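Local coordinates for cytoplasmic export protein 1 (Saccharomyces cerevisiae, PDB 3VWA) that binds tRNA as part of the nuclear tRNA export machinery and may pass aminoacylated tRNAs from export receptors at the nuclear pore to the translation machinery, at residues C203-W208 and T232-S237; N238-F243 and E274-L279; N264-Y269 and V322-I327. All blocks are in the same frame, centred on the assembly; numbering follows the deposited sequence.

Contact 1 of 3, residues C203-W208 and T232-S237; sequences CLPKDW and TETWRS
A chi1 of 58° sets CG of Asp207 between its own backbone N and carbonyl carbon and carries the carboxylate over to the first turn of helix 233-237, where Thr234 keeps OG1 beside its backbone N (chi1 -62°). The hydroxyl and the amide of Thr234 then grip one carboxylate together: OG1 of Thr234 donates to OD2 of Asp207 at 2.6 Å, and N of Thr234 donates to OD1 of Asp207 at 3.2 Å. Each oxygen receives its donor on the syn lone pair, the side facing its twin, and this two-point hold restricts rotation of the group. A water donates to OD1 of Asp207 at 2.8 Å and accepts from N of Glu233. Lying at the amino end of a helix, the carboxylate is probably favoured in its charged form.

Thr232 is the N-cap of that helix, its OG1 taking a weak capping bond from N of Trp235. The same hydroxyl oxygen accepts from NE1 of Trp208 at 2.8 Å, almost in the indole plane, and also bonds to Leu229 O. The contact thus ties the loop between helices 186-198 and 209-216 to a capped helix start in what is probably the helical part of the kinase-like domain; Glu110 of helix 106-122 touches both Trp208 and Thr234.

Apolar groups fill in around the polar ones. CG of Pro205 and CG2 of Thr234, 3.7 Å apart, rest on one face of the Trp208 indole near its rim. Farther along, CZ2 of Trp208 comes to the edge of the Trp235 ring, 3.9 Å from CE3 of Trp235.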
loop_
_atom_site.group_PDB
_atom_site.type_symbol
_atom_site.label_atom_id
_atom_site.label_comp_id
_atom_site.label_asym_id
_atom_site.label_seq_id
_atom_site.Cartn_x
_atom_site.Cartn_y
_atom_site.Cartn_z
ATOM N N CYS A 203 28.198 -6.633 2.035
ATOM C CA CYS A 203 26.835 -7.181 1.944
ATOM C C CYS A 203 26.692 -8.378 0.978
ATOM O O CYS A 203 25.620 -8.965 0.871
ATOM C CB CYS A 203 25.832 -6.073 1.586
ATOM S SG CYS A 203 25.143 -5.215 3.030
ATOM N N LEU A 204 27.778 -8.725 0.290
ATOM C CA LEU A 204 27.820 -9.845 -0.633
ATOM C C LEU A 204 27.969 -11.124 0.172
ATOM O O LEU A 204 28.791 -11.201 1.058
ATOM C CB LEU A 204 29.016 -9.693 -1.589
ATOM C CG LEU A 204 29.153 -10.256 -3.014
ATOM C CD1 LEU A 204 29.541 -11.735 -3.070
ATOM C CD2 LEU A 204 27.929 -9.982 -3.880
ATOM N N PRO A 205 27.160 -12.140 -0.131
ATOM C CA PRO A 205 27.240 -13.372 0.613
ATOM C C PRO A 205 28.658 -13.931 0.525
ATOM O O PRO A 205 29.263 -13.928 -0.554
ATOM C CB PRO A 205 26.259 -14.295 -0.128
ATOM C CG PRO A 205 25.261 -13.367 -0.729
ATOM C CD PRO A 205 26.073 -12.160 -1.134
ATOM N N LYS A 206 29.154 -14.420 1.656
ATOM C CA LYS A 206 30.460 -15.082 1.747
ATOM C C LYS A 206 30.525 -16.188 0.716
ATOM O O LYS A 206 31.478 -16.252 -0.062
ATOM C CB LYS A 206 30.657 -15.659 3.153
ATOM C CG LYS A 206 31.291 -14.718 4.162
ATOM C CD LYS A 206 30.831 -13.270 4.014
ATOM C CE LYS A 206 31.937 -12.289 4.397
ATOM N NZ LYS A 206 33.271 -12.701 3.856
ATOM N N ASP A 207 29.475 -17.009 0.672
ATOM C CA ASP A 207 29.443 -18.155 -0.238
ATOM C C ASP A 207 29.145 -17.772 -1.686
ATOM O O ASP A 207 29.015 -18.647 -2.554
ATOM C CB ASP A 207 28.495 -19.261 0.260
ATOM C CG ASP A 207 27.067 -18.775 0.456
ATOM O OD1 ASP A 207 26.225 -19.571 0.917
ATOM O OD2 ASP A 207 26.790 -17.597 0.178
ATOM N N TRP A 208 29.049 -16.474 -1.955
ATOM C CA TRP A 208 28.940 -16.008 -3.340
ATOM C C TRP A 208 30.194 -15.329 -3.806
ATOM O O TRP A 208 30.318 -14.991 -4.979
ATOM C CB TRP A 208 27.740 -15.060 -3.505
ATOM C CG TRP A 208 26.379 -15.755 -3.470
ATOM C CD1 TRP A 208 26.075 -17.059 -3.024
ATOM C CD2 TRP A 208 25.103 -15.194 -3.872
ATOM N NE1 TRP A 208 24.723 -17.326 -3.158
ATOM C CE2 TRP A 208 24.088 -16.258 -3.664
ATOM C CE3 TRP A 208 24.694 -13.964 -4.407
ATOM C CZ2 TRP A 208 22.733 -16.054 -3.959
ATOM C CZ3 TRP A 208 23.329 -13.786 -4.711
ATOM C CH2 TRP A 208 22.382 -14.790 -4.472
ATOM N N THR A 232 24.122 -22.830 -3.254
ATOM C CA THR A 232 24.713 -22.296 -2.048
ATOM C C THR A 232 23.672 -22.232 -0.925
ATOM O O THR A 232 22.456 -22.267 -1.169
ATOM C CB THR A 232 25.279 -20.910 -2.306
ATOM O OG1 THR A 232 24.212 -20.048 -2.746
ATOM C CG2 THR A 232 26.358 -20.995 -3.349
ATOM N N GLU A 233 24.160 -22.134 0.303
ATOM C CA GLU A 233 23.280 -22.045 1.464
ATOM C C GLU A 233 22.446 -20.756 1.388
ATOM O O GLU A 233 21.276 -20.764 1.725
ATOM C CB GLU A 233 24.086 -22.161 2.770
ATOM C CG GLU A 233 23.277 -22.029 4.069
ATOM C CD GLU A 233 22.153 -23.077 4.262
ATOM O OE1 GLU A 233 21.167 -22.782 5.001
ATOM O OE2 GLU A 233 22.230 -24.195 3.684
ATOM N N THR A 234 23.059 -19.670 0.919
ATOM C CA THR A 234 22.371 -18.371 0.782
ATOM C C THR A 234 21.116 -18.470 -0.072
ATOM O O THR A 234 20.016 -18.091 0.345
ATOM C CB THR A 234 23.321 -17.333 0.186
ATOM O OG1 THR A 234 24.405 -17.167 1.090
ATOM C CG2 THR A 234 22.630 -15.955 -0.096
ATOM N N TRP A 235 21.299 -19.012 -1.264
ATOM C CA TRP A 235 20.214 -19.194 -2.173
ATOM C C TRP A 235 19.069 -19.976 -1.589
ATOM O O TRP A 235 17.931 -19.593 -1.775
ATOM C CB TRP A 235 20.733 -19.823 -3.441
ATOM C CG TRP A 235 19.724 -19.894 -4.560
ATOM C CD1 TRP A 235 18.663 -20.790 -4.681
ATOM C CD2 TRP A 235 19.658 -19.076 -5.787
ATOM N NE1 TRP A 235 17.973 -20.574 -5.825
ATOM C CE2 TRP A 235 18.495 -19.572 -6.536
ATOM C CE3 TRP A 235 20.389 -18.033 -6.298
ATOM C CZ2 TRP A 235 18.120 -19.043 -7.769
ATOM C CZ3 TRP A 235 19.992 -17.483 -7.519
ATOM C CH2 TRP A 235 18.885 -17.991 -8.246
ATOM N N ARG A 236 19.360 -21.060 -0.872
ATOM C CA ARG A 236 18.365 -22.033 -0.429
ATOM C C ARG A 236 17.711 -21.548 0.847
ATOM O O ARG A 236 16.617 -21.969 1.174
ATOM C CB ARG A 236 19.028 -23.399 -0.162
ATOM C CG ARG A 236 19.511 -24.173 -1.396
ATOM C CD ARG A 236 19.940 -25.591 -0.984
ATOM N NE ARG A 236 20.308 -26.493 -2.091
ATOM C CZ ARG A 236 21.492 -27.112 -2.197
ATOM N NH1 ARG A 236 21.754 -27.915 -3.229
ATOM N NH2 ARG A 236 22.427 -26.929 -1.268
ATOM N N SER A 237 18.426 -20.704 1.590
ATOM C CA SER A 237 17.918 -20.000 2.783
ATOM C C SER A 237 16.929 -18.862 2.446
ATOM O O SER A 237 16.109 -18.495 3.299
ATOM C CB SER A 237 19.084 -19.359 3.580
ATOM O OG SER A 237 19.824 -20.365 4.270
HETATM O O HOH W 1 26.704 -22.305 1.004
#

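Contact 2 of 3, residues N238-F243 and E274-L279; sequences NPLINF and EIFRNL
Leu240 reaches from helix 239-248 into the loop at 274-279 and spreads its two methyls over three side chains. CD2 of Leu240 runs past the end of Ile275, 3.7 Å from CD1 of Ile275, and stands 4.1 Å from CE1 of Phe276. The other branch meets Leu279 tip to tip, CD1 of Leu240 lying 3.8 Å from CD2 of Leu279, and also leans on the carbonyl oxygen of Ile275. Pro239 widens the patch, its CG 4.0 Å from CD1 of Ile275.

One shell out, the chi1 of Ile275 (74°) wedges CG1 between the backbone N and carbonyl carbon; CG1 lies over one face of the Phe276 ring while CD1 extends to the helix. Asn105 ND2 bonds the carbonyls of both Ile275 and Arg277, holding the loop, and Phe107 packs against Pro239, Leu240 and Ile275. OD1 of Asn238 caps the helix by accepting from N of Ile241 at 3.0 Å and weakly from N of Leu240, while its ND2 bonds to Glu110 and Phe107 O. An N-capped helix start thus packs through a leucine on the loop, opening with a short 3-10 segment, between helices 255-271 and 283-303, where helices probably closing the kinase-like domain lead into the all-helical region running on to the HEAT repeats.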
loop_
_atom_site.group_PDB
_atom_site.type_symbol
_atom_site.label_atom_id
_atom_site.label_comp_id
_atom_site.label_asym_id
_atom_site.label_seq_id
_atom_site.Cartn_x
_atom_site.Cartn_y
_atom_site.Cartn_z
ATOM N N ASN A 238 17.010 -18.309 1.229
ATOM C CA ASN A 238 16.247 -17.132 0.922
ATOM C C ASN A 238 14.771 -17.518 0.821
ATOM O O ASN A 238 14.375 -18.214 -0.104
ATOM C CB ASN A 238 16.766 -16.521 -0.362
ATOM C CG ASN A 238 16.140 -15.183 -0.647
ATOM O OD1 ASN A 238 14.961 -14.976 -0.417
ATOM N ND2 ASN A 238 16.937 -14.267 -1.137
ATOM N N PRO A 239 13.960 -17.099 1.802
ATOM C CA PRO A 239 12.552 -17.413 1.837
ATOM C C PRO A 239 11.770 -16.644 0.754
ATOM O O PRO A 239 10.671 -17.042 0.406
ATOM C CB PRO A 239 12.110 -16.932 3.228
ATOM C CG PRO A 239 13.113 -15.876 3.609
ATOM C CD PRO A 239 14.382 -16.225 2.922
ATOM N N LEU A 240 12.307 -15.545 0.254
ATOM C CA LEU A 240 11.602 -14.831 -0.803
ATOM C C LEU A 240 11.827 -15.548 -2.146
ATOM O O LEU A 240 10.952 -15.604 -2.944
ATOM C CB LEU A 240 12.044 -13.371 -0.877
ATOM C CG LEU A 240 11.558 -12.494 0.281
ATOM C CD1 LEU A 240 11.891 -11.033 0.021
ATOM C CD2 LEU A 240 10.058 -12.654 0.559
ATOM N N ILE A 241 12.986 -16.148 -2.356
ATOM C CA ILE A 241 13.206 -16.865 -3.596
ATOM C C ILE A 241 12.171 -18.005 -3.752
ATOM O O ILE A 241 11.514 -18.135 -4.804
ATOM C CB ILE A 241 14.649 -17.377 -3.686
ATOM C CG1 ILE A 241 15.570 -16.183 -3.925
ATOM C CG2 ILE A 241 14.789 -18.391 -4.826
ATOM C CD1 ILE A 241 17.014 -16.557 -4.148
ATOM N N ASN A 242 11.996 -18.789 -2.685
ATOM C CA ASN A 242 10.992 -19.857 -2.676
ATOM C C ASN A 242 9.564 -19.309 -2.741
ATOM O O ASN A 242 8.711 -19.829 -3.436
ATOM C CB ASN A 242 11.145 -20.742 -1.433
ATOM C CG ASN A 242 12.510 -21.440 -1.371
ATOM O OD1 ASN A 242 13.465 -20.919 -0.779
ATOM N ND2 ASN A 242 12.615 -22.616 -2.019
ATOM N N PHE A 243 9.272 -18.274 -1.986
ATOM C CA PHE A 243 7.899 -17.830 -1.977
ATOM C C PHE A 243 7.453 -17.283 -3.368
ATOM O O PHE A 243 6.332 -17.529 -3.830
ATOM C CB PHE A 243 7.657 -16.875 -0.837
ATOM C CG PHE A 243 6.310 -16.269 -0.849
ATOM C CD1 PHE A 243 5.198 -17.021 -0.493
ATOM C CD2 PHE A 243 6.134 -14.975 -1.307
ATOM C CE1 PHE A 243 3.959 -16.461 -0.559
ATOM C CE2 PHE A 243 4.894 -14.391 -1.344
ATOM C CZ PHE A 243 3.798 -15.141 -0.973
ATOM N N GLU A 274 9.988 -8.478 8.656
ATOM C CA GLU A 274 10.993 -7.594 8.009
ATOM C C GLU A 274 11.277 -7.978 6.562
ATOM O O GLU A 274 11.720 -7.143 5.724
ATOM C CB GLU A 274 12.329 -7.517 8.877
ATOM C CG GLU A 274 13.177 -8.811 9.001
ATOM C CD GLU A 274 12.535 -9.967 9.797
ATOM O OE1 GLU A 274 11.473 -9.782 10.430
ATOM O OE2 GLU A 274 13.092 -11.105 9.828
ATOM N N ILE A 275 11.025 -9.230 6.202
ATOM C CA ILE A 275 11.431 -9.620 4.867
ATOM C C ILE A 275 10.527 -8.964 3.789
ATOM O O ILE A 275 10.883 -8.902 2.655
ATOM C CB ILE A 275 11.547 -11.133 4.655
ATOM C CG1 ILE A 275 10.112 -11.750 4.565
ATOM C CG2 ILE A 275 12.508 -11.782 5.708
ATOM C CD1 ILE A 275 10.146 -13.213 4.178
ATOM N N PHE A 276 9.432 -8.376 4.192
ATOM C CA PHE A 276 8.565 -7.699 3.245
ATOM C C PHE A 276 8.781 -6.173 3.265
ATOM O O PHE A 276 7.991 -5.419 2.671
ATOM C CB PHE A 276 7.104 -8.042 3.569
ATOM C CG PHE A 276 6.814 -9.498 3.490
ATOM C CD1 PHE A 276 6.738 -10.134 2.258
ATOM C CD2 PHE A 276 6.648 -10.254 4.646
ATOM C CE1 PHE A 276 6.486 -11.513 2.185
ATOM C CE2 PHE A 276 6.366 -11.619 4.592
ATOM C CZ PHE A 276 6.286 -12.255 3.353
ATOM N N ARG A 277 9.870 -5.712 3.873
ATOM C CA ARG A 277 10.120 -4.240 3.904
ATOM C C ARG A 277 11.295 -3.957 3.049
ATOM O O ARG A 277 12.121 -4.838 2.877
ATOM C CB ARG A 277 10.476 -3.761 5.309
ATOM C CG ARG A 277 9.343 -3.816 6.293
ATOM C CD ARG A 277 9.636 -3.066 7.586
ATOM N NE ARG A 277 8.421 -3.168 8.398
ATOM C CZ ARG A 277 8.342 -3.823 9.548
ATOM N NH1 ARG A 277 7.171 -3.892 10.195
ATOM N NH2 ARG A 277 9.444 -4.383 10.067
ATOM N N ASN A 278 11.369 -2.739 2.505
ATOM C CA ASN A 278 12.504 -2.305 1.682
ATOM C C ASN A 278 12.632 -3.175 0.448
ATOM O O ASN A 278 13.734 -3.408 -0.035
ATOM C CB ASN A 278 13.821 -2.352 2.467
ATOM C CG ASN A 278 13.806 -1.421 3.665
ATOM O OD1 ASN A 278 13.826 -1.868 4.790
ATOM N ND2 ASN A 278 13.680 -0.128 3.414
ATOM N N LEU A 279 11.494 -3.659 -0.060
ATOM C CA LEU A 279 11.517 -4.352 -1.357
ATOM C C LEU A 279 11.294 -3.378 -2.517
ATOM O O LEU A 279 10.673 -2.317 -2.332
ATOM C CB LEU A 279 10.428 -5.405 -1.344
ATOM C CG LEU A 279 10.647 -6.550 -0.363
ATOM C CD1 LEU A 279 9.428 -7.456 -0.379
ATOM C CD2 LEU A 279 11.878 -7.333 -0.788
#

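Contact 3 of 3, residues N264-Y269 and V322-I327; sequences NLENLY and VPFLAI
Apolar packing is led by Ile327, whose CD1 lies over one face of the Tyr269 ring in a CH-pi arrangement; the modelled separation there is too short to be trusted. CG2 of Ile327 sits farther along the same ring, 4.1 Å from CD2 of Tyr269. The ring is brought across by a chi1 of 180°, which swings it away from its own backbone N.

Helices 255-271 and 321-335 meet here, their local axes 10.4 Å apart and inclined at 66°, in the helical region ahead of the annotated HEAT repeats. Helix 283-303 backs the joint, touching both Phe324 and Ile327 with Leu292.

Polar groups border the apolar ones. The extended, buried Glu266 lays OE2 against the Pro323 ring, 3.3 Å from CB of Pro323. Its OE1 stands at the edge of the Phe324 ring, 3.8 Å from CE1 of Phe324, with carboxylate and ring planes 81° apart. Lys320 NZ forms a salt bridge with this OE1, which probably balances the negative charge from just ahead of helix 321-335. The hydroxyl of Tyr269 bonds to Asp330 OD1; an alanine in place of Tyr269 would probably leave Asp330 without that partner and open a gap beside the end of Ile327.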
loop_
_atom_site.group_PDB
_atom_site.type_symbol
_atom_site.label_atom_id
_atom_site.label_comp_id
_atom_site.label_asym_id
_atom_site.label_seq_id
_atom_site.Cartn_x
_atom_site.Cartn_y
_atom_site.Cartn_z
ATOM N N ASN A 264 1.465 -19.948 3.597
ATOM C CA ASN A 264 2.906 -19.736 3.651
ATOM C C ASN A 264 3.218 -18.241 3.778
ATOM O O ASN A 264 4.089 -17.832 4.566
ATOM C CB ASN A 264 3.579 -20.306 2.405
ATOM C CG ASN A 264 3.719 -21.791 2.493
ATOM O OD1 ASN A 264 3.609 -22.344 3.586
ATOM N ND2 ASN A 264 3.985 -22.459 1.355
ATOM N N LEU A 265 2.451 -17.423 3.051
ATOM C CA LEU A 265 2.639 -15.980 3.123
ATOM C C LEU A 265 2.378 -15.514 4.534
ATOM O O LEU A 265 3.155 -14.739 5.079
ATOM C CB LEU A 265 1.753 -15.254 2.131
ATOM C CG LEU A 265 1.536 -13.730 2.289
ATOM C CD1 LEU A 265 2.863 -12.987 2.209
ATOM C CD2 LEU A 265 0.588 -13.221 1.191
ATOM N N GLU A 266 1.293 -15.988 5.123
ATOM C CA GLU A 266 0.976 -15.609 6.483
ATOM C C GLU A 266 2.064 -15.962 7.517
ATOM O O GLU A 266 2.229 -15.226 8.467
ATOM C CB GLU A 266 -0.327 -16.277 6.939
ATOM C CG GLU A 266 -0.794 -15.957 8.375
ATOM C CD GLU A 266 -1.787 -17.012 8.903
ATOM O OE1 GLU A 266 -2.180 -17.910 8.127
ATOM O OE2 GLU A 266 -2.158 -16.992 10.092
ATOM N N ASN A 267 2.720 -17.119 7.379
ATOM C CA ASN A 267 3.684 -17.576 8.406
ATOM C C ASN A 267 4.968 -16.773 8.339
ATOM O O ASN A 267 5.597 -16.477 9.368
ATOM C CB ASN A 267 4.062 -19.029 8.247
ATOM C CG ASN A 267 3.052 -19.963 8.863
ATOM O OD1 ASN A 267 2.732 -20.987 8.263
ATOM N ND2 ASN A 267 2.558 -19.643 10.077
ATOM N N LEU A 268 5.375 -16.492 7.115
ATOM C CA LEU A 268 6.456 -15.562 6.872
ATOM C C LEU A 268 6.182 -14.142 7.380
ATOM O O LEU A 268 7.112 -13.455 7.857
ATOM C CB LEU A 268 6.682 -15.452 5.385
ATOM C CG LEU A 268 7.295 -16.612 4.640
ATOM C CD1 LEU A 268 7.271 -16.204 3.170
ATOM C CD2 LEU A 268 8.734 -16.925 5.124
ATOM N N TYR A 269 4.939 -13.669 7.195
ATOM C CA TYR A 269 4.526 -12.382 7.771
ATOM C C TYR A 269 4.561 -12.355 9.302
ATOM O O TYR A 269 5.013 -11.383 9.888
ATOM C CB TYR A 269 3.127 -12.000 7.301
ATOM C CG TYR A 269 2.553 -10.685 7.819
ATOM C CD1 TYR A 269 1.818 -10.636 9.004
ATOM C CD2 TYR A 269 2.658 -9.530 7.078
ATOM C CE1 TYR A 269 1.245 -9.470 9.456
ATOM C CE2 TYR A 269 2.048 -8.379 7.491
ATOM C CZ TYR A 269 1.363 -8.350 8.682
ATOM O OH TYR A 269 0.745 -7.194 9.105
ATOM N N VAL A 322 -9.621 -13.597 9.263
ATOM C CA VAL A 322 -8.931 -12.621 10.123
ATOM C C VAL A 322 -7.442 -12.484 9.790
ATOM O O VAL A 322 -6.974 -11.385 9.560
ATOM C CB VAL A 322 -9.228 -12.910 11.631
ATOM C CG1 VAL A 322 -8.440 -12.009 12.581
ATOM C CG2 VAL A 322 -10.706 -12.719 11.885
ATOM N N PRO A 323 -6.679 -13.597 9.726
ATOM C CA PRO A 323 -5.235 -13.353 9.468
ATOM C C PRO A 323 -4.921 -12.752 8.106
ATOM O O PRO A 323 -4.132 -11.827 8.043
ATOM C CB PRO A 323 -4.566 -14.725 9.632
ATOM C CG PRO A 323 -5.626 -15.635 10.173
ATOM C CD PRO A 323 -6.989 -15.006 9.985
ATOM N N PHE A 324 -5.545 -13.256 7.028
ATOM C CA PHE A 324 -5.298 -12.760 5.694
ATOM C C PHE A 324 -5.755 -11.302 5.576
ATOM O O PHE A 324 -5.081 -10.494 4.960
ATOM C CB PHE A 324 -6.054 -13.582 4.586
ATOM C CG PHE A 324 -5.555 -15.016 4.392
ATOM C CD1 PHE A 324 -4.547 -15.568 5.192
ATOM C CD2 PHE A 324 -6.159 -15.839 3.421
ATOM C CE1 PHE A 324 -4.079 -16.892 5.002
ATOM C CE2 PHE A 324 -5.727 -17.149 3.225
ATOM C CZ PHE A 324 -4.700 -17.692 4.029
ATOM N N LEU A 325 -6.906 -10.974 6.137
ATOM C CA LEU A 325 -7.448 -9.599 5.970
ATOM C C LEU A 325 -6.527 -8.662 6.749
ATOM O O LEU A 325 -6.337 -7.482 6.362
ATOM C CB LEU A 325 -8.832 -9.536 6.568
ATOM C CG LEU A 325 -10.085 -9.027 5.878
ATOM C CD1 LEU A 325 -11.175 -8.804 6.921
ATOM C CD2 LEU A 325 -9.893 -7.746 5.061
ATOM N N ALA A 326 -5.947 -9.157 7.848
ATOM C CA ALA A 326 -4.992 -8.341 8.658
ATOM C C ALA A 326 -3.767 -7.970 7.819
ATOM O O ALA A 326 -3.304 -6.802 7.808
ATOM C CB ALA A 326 -4.591 -9.059 9.975
ATOM N N ILE A 327 -3.307 -8.916 7.014
ATOM C CA ILE A 327 -2.195 -8.655 6.130
ATOM C C ILE A 327 -2.572 -7.618 5.113
ATOM O O ILE A 327 -1.778 -6.738 4.771
ATOM C CB ILE A 327 -1.817 -9.936 5.390
ATOM C CG1 ILE A 327 -1.747 -11.126 6.360
ATOM C CG2 ILE A 327 -0.579 -9.804 4.554
ATOM C CD1 ILE A 327 -0.532 -11.169 7.234
#

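The contacts trace a path from the probable kinase-like domain toward the HEAT repeats. Both segments of contact 1 precede those of contact 2, whereas contacts 2 and 3 interleave, 264-269 falling between 238-243 and 274-279. Centres of contacts 1 and 2 lie about 14 Å apart, as do those of 2 and 3; contacts 1 and 3 are about 27 Å apart and do not touch. Consecutive helices 233-237 and 239-248 link the first pair, and helices 239-248 and 255-271 the second. Phe243 and Phe276 both pack on Leu265, merging contacts 2 and 3. Helix 106-122, probably part of the kinase-like domain, borders contacts 1 and 2, consistent with a direct joint between that domain and the helical region.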